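Side-chain contact in uncharacterized protein (Staphylococcus aureus subsp. aureus Mu50, PDB 4QXZ), which is of unknown function but has a beta-barrel core resembling type VI secretion system proteins, joined to a two-helix pair: residues F29-E34 with I39-E44. Sequence-based numbering, arbitrary orientation.
Sequences FQIVNE and IEYELE
Gln30 and Glu40 face each other as a non-hydrogen-bonded antiparallel pair, their CA atoms 4.2 Å apart, and their polar ends join. Gln30 NE2 donates to Glu40 OE1 at 3.0 Å with an N-H...O angle of 168°. The acceptor lies in the plane of the Gln30 amide, yet the donor reaches OE1 from above the carboxylate plane, and the two flat groups are turned 75° apart. OE1 also forms a salt bridge with Arg28 NH2, so the amide is the second partner of an oxygen already paired with a charge. The other oxygen, OE2, lies 2.8 Å from a water that accepts from Phe29 N and is placed to donate to Tyr41 O and Glu40 OE2. That water bridges backbone to backbone and both to the carboxylate.

Ile31 and Ile39 form a regular hydrogen-bonded pair: Ile31 N to Ile39 O and Ile39 N to Ile31 O both measure 2.8 Å, while the single bond from Tyr41 N to Phe29 O stretches to 3.1 Å.

Phe29, Ile31, Ile39 and Tyr41 project from the reverse face. With CG anti to the backbone N (chi1 179°), the Phe29 ring lies alongside that of Tyr41, and CD2 meets Tyr41 CD1 obliquely at 3.8 Å. Ile31 CG1 reaches the edge of the tyrosine ring, 3.9 Å from CE1. Beyond the bridges, Leu43 CD2 packs on Phe29 CB at 3.7 Å. Phe116 continues the aromatic packing from Phe29, and His68 and Phe72 meet Tyr41 edge-to-face.

The hairpin of strands 23-32 and 38-41 thus has two chemically distinct faces: an aromatic and aliphatic one, buried at Phe29, Ile31 and Tyr41 but exposed at Ile39, and a polar one on which Arg28 probably stabilises the ionised Glu40, while Arg28, Gln30 and the water together probably restrict the carboxylate's rotation.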
ATOM      1  N   PHE A  29      -2.530  13.683  -2.294  1.00 37.88           N
ATOM      2  CA  PHE A  29      -1.288  14.345  -1.959  1.00 36.90           C
ATOM      3  C   PHE A  29      -1.486  15.834  -2.012  1.00 34.42           C
ATOM      4  O   PHE A  29      -2.010  16.343  -2.995  1.00 38.00           O
ATOM      5  CB  PHE A  29      -0.203  13.942  -2.938  1.00 34.76           C
ATOM      6  CG  PHE A  29       1.109  14.611  -2.671  1.00 38.23           C
ATOM      7  CD1 PHE A  29       1.817  14.327  -1.508  1.00 41.08           C
ATOM      8  CD2 PHE A  29       1.636  15.523  -3.568  1.00 37.72           C
ATOM      9  CE1 PHE A  29       3.023  14.956  -1.241  1.00 42.95           C
ATOM     10  CE2 PHE A  29       2.847  16.140  -3.322  1.00 39.45           C
ATOM     11  CZ  PHE A  29       3.546  15.859  -2.158  1.00 41.42           C
ATOM     12  N   GLN A  30      -1.071  16.533  -0.963  1.00 32.70           N
ATOM     13  CA  GLN A  30      -1.182  17.985  -0.932  1.00 34.05           C
ATOM     14  C   GLN A  30       0.059  18.610  -0.327  1.00 35.68           C
ATOM     15  O   GLN A  30       0.731  17.987   0.516  1.00 36.41           O
ATOM     16  CB  GLN A  30      -2.376  18.403  -0.088  1.00 34.29           C
ATOM     17  CG  GLN A  30      -3.704  17.778  -0.472  1.00 35.73           C
ATOM     18  CD  GLN A  30      -4.812  18.143   0.500  1.00 37.60           C
ATOM     19  OE1 GLN A  30      -4.569  18.302   1.696  1.00 35.25           O
ATOM     20  NE2 GLN A  30      -6.039  18.285  -0.010  1.00 39.34           N
ATOM     21  N   ILE A  31       0.339  19.851  -0.733  1.00 35.84           N
ATOM     22  CA  ILE A  31       1.422  20.657  -0.152  1.00 34.37           C
ATOM     23  C   ILE A  31       0.816  21.949   0.346  1.00 36.89           C
ATOM     24  O   ILE A  31      -0.004  22.592  -0.359  1.00 33.71           O
ATOM     25  CB  ILE A  31       2.526  20.977  -1.166  1.00 37.54           C
ATOM     26  CG1 ILE A  31       3.043  19.669  -1.797  1.00 39.63           C
ATOM     27  CG2 ILE A  31       3.673  21.745  -0.496  1.00 38.28           C
ATOM     28  CD1 ILE A  31       4.398  19.776  -2.461  1.00 41.07           C
ATOM     29  N   VAL A  32       1.176  22.297   1.563  1.00 36.61           N
ATOM     30  CA  VAL A  32       0.637  23.439   2.248  1.00 36.68           C
ATOM     31  C   VAL A  32       1.696  24.465   2.541  1.00 38.65           C
ATOM     32  O   VAL A  32       2.743  24.139   3.020  1.00 39.93           O
ATOM     33  CB  VAL A  32       0.039  23.006   3.568  1.00 37.76           C
ATOM     34  CG1 VAL A  32      -0.803  24.097   4.160  1.00 37.46           C
ATOM     35  CG2 VAL A  32      -0.814  21.805   3.355  1.00 38.42           C
ATOM     36  N   ASN A  33       1.421  25.705   2.217  1.00 40.94           N
ATOM     37  CA  ASN A  33       2.301  26.809   2.551  1.00 42.19           C
ATOM     38  C   ASN A  33       1.977  27.529   3.858  1.00 43.19           C
ATOM     39  O   ASN A  33       1.122  27.142   4.578  1.00 41.51           O
ATOM     40  CB  ASN A  33       2.421  27.763   1.361  1.00 41.28           C
ATOM     41  CG  ASN A  33       1.262  28.687   1.224  1.00 42.76           C
ATOM     42  OD1 ASN A  33       0.346  28.652   1.989  1.00 42.78           O
ATOM     43  ND2 ASN A  33       1.298  29.504   0.232  1.00 45.91           N
ATOM     44  N   GLU A  34       2.692  28.594   4.140  1.00 49.28           N
ATOM     45  CA  GLU A  34       2.634  29.331   5.379  1.00 48.47           C
ATOM     46  C   GLU A  34       1.291  29.847   5.677  1.00 46.23           C
ATOM     47  O   GLU A  34       0.929  30.022   6.808  1.00 45.20           O
ATOM     48  CB  GLU A  34       3.370  30.611   5.223  1.00 54.30           C
ATOM     49  CG  GLU A  34       4.841  30.597   5.030  1.00 62.28           C
ATOM     50  CD  GLU A  34       5.292  32.013   4.828  1.00 72.67           C
ATOM     51  OE1 GLU A  34       4.406  32.873   4.663  1.00 80.33           O
ATOM     52  OE2 GLU A  34       6.510  32.278   4.908  1.00 72.33           O
ATOM     53  N   ILE A  39      -1.881  23.290  -2.274  1.00 40.46           N
ATOM     54  CA  ILE A  39      -1.840  22.803  -3.650  1.00 43.00           C
ATOM     55  C   ILE A  39      -1.980  21.269  -3.617  1.00 42.81           C
ATOM     56  O   ILE A  39      -1.168  20.581  -2.985  1.00 41.54           O
ATOM     57  CB  ILE A  39      -0.568  23.233  -4.398  1.00 43.57           C
ATOM     58  CG1 ILE A  39      -0.486  24.754  -4.481  1.00 45.28           C
ATOM     59  CG2 ILE A  39      -0.565  22.679  -5.817  1.00 45.22           C
ATOM     60  CD1 ILE A  39       0.823  25.246  -5.087  1.00 46.03           C
ATOM     61  N   GLU A  40      -3.020  20.758  -4.282  1.00 38.85           N
ATOM     62  CA  GLU A  40      -3.244  19.330  -4.396  1.00 40.34           C
ATOM     63  C   GLU A  40      -2.783  18.835  -5.759  1.00 40.74           C
ATOM     64  O   GLU A  40      -3.121  19.413  -6.785  1.00 39.76           O
ATOM     65  CB  GLU A  40      -4.738  18.967  -4.200  1.00 40.71           C
ATOM     66  CG  GLU A  40      -5.008  17.470  -4.424  1.00 41.89           C
ATOM     67  CD  GLU A  40      -6.162  16.889  -3.622  1.00 45.12           C
ATOM     68  OE1 GLU A  40      -6.791  17.603  -2.817  1.00 45.83           O
ATOM     69  OE2 GLU A  40      -6.436  15.686  -3.801  1.00 45.30           O
ATOM     70  N   TYR A  41      -2.039  17.739  -5.776  1.00 42.31           N
ATOM     71  CA  TYR A  41      -1.619  17.142  -7.044  1.00 43.56           C
ATOM     72  C   TYR A  41      -2.362  15.835  -7.273  1.00 42.70           C
ATOM     73  O   TYR A  41      -2.437  14.994  -6.388  1.00 42.20           O
ATOM     74  CB  TYR A  41      -0.109  16.924  -7.056  1.00 42.86           C
ATOM     75  CG  TYR A  41       0.659  18.206  -6.868  1.00 43.86           C
ATOM     76  CD1 TYR A  41       0.936  18.691  -5.599  1.00 44.53           C
ATOM     77  CD2 TYR A  41       1.097  18.945  -7.954  1.00 46.86           C
ATOM     78  CE1 TYR A  41       1.633  19.869  -5.419  1.00 45.50           C
ATOM     79  CE2 TYR A  41       1.797  20.128  -7.782  1.00 47.16           C
ATOM     80  CZ  TYR A  41       2.059  20.584  -6.509  1.00 46.08           C
ATOM     81  OH  TYR A  41       2.750  21.753  -6.325  1.00 45.86           O
ATOM     82  N   GLU A  42      -2.907  15.683  -8.469  1.00 44.33           N
ATOM     83  CA  GLU A  42      -3.649  14.486  -8.843  1.00 47.88           C
ATOM     84  C   GLU A  42      -2.687  13.296  -9.065  1.00 46.96           C
ATOM     85  O   GLU A  42      -1.783  13.342  -9.915  1.00 43.40           O
ATOM     86  CB  GLU A  42      -4.499  14.771 -10.097  1.00 51.83           C
ATOM     87  CG  GLU A  42      -5.231  13.573 -10.710  1.00 61.23           C
ATOM     88  CD  GLU A  42      -6.384  13.046  -9.864  1.00 67.48           C
ATOM     89  OE1 GLU A  42      -6.656  13.614  -8.780  1.00 78.27           O
ATOM     90  OE2 GLU A  42      -7.023  12.057 -10.293  1.00 69.85           O
ATOM     91  N   LEU A  43      -2.930  12.228  -8.305  1.00 45.08           N
ATOM     92  CA  LEU A  43      -2.071  11.065  -8.282  1.00 43.12           C
ATOM     93  C   LEU A  43      -2.400  10.097  -9.400  1.00 46.83           C
ATOM     94  O   LEU A  43      -3.565   9.731  -9.596  1.00 49.51           O
ATOM     95  CB  LEU A  43      -2.181  10.362  -6.920  1.00 41.55           C
ATOM     96  CG  LEU A  43      -1.666  11.133  -5.685  1.00 40.09           C
ATOM     97  CD1 LEU A  43      -1.676  10.261  -4.450  1.00 42.30           C
ATOM     98  CD2 LEU A  43      -0.259  11.648  -5.886  1.00 41.38           C
ATOM     99  N   GLU A  44      -1.370   9.705 -10.146  1.00 48.78           N
ATOM    100  CA  GLU A  44      -1.440   8.530 -11.007  1.00 57.14           C
ATOM    101  C   GLU A  44      -1.273   7.265 -10.169  1.00 60.65           C
ATOM    102  O   GLU A  44      -1.957   6.244 -10.390  1.00 60.67           O
ATOM    103  CB  GLU A  44      -0.344   8.580 -12.064  1.00 64.44           C
ATOM    104  CG  GLU A  44      -0.606   9.596 -13.162  1.00 71.99           C
ATOM    105  CD  GLU A  44      -1.703   9.162 -14.120  1.00 76.63           C
ATOM    106  OE1 GLU A  44      -1.723   7.969 -14.521  1.00 87.99           O
ATOM    107  OE2 GLU A  44      -2.542  10.020 -14.471  1.00 75.13           O
TER
HETATM  108  O   HOH W   1      -4.182  14.254  -4.530  1.00 31.41           O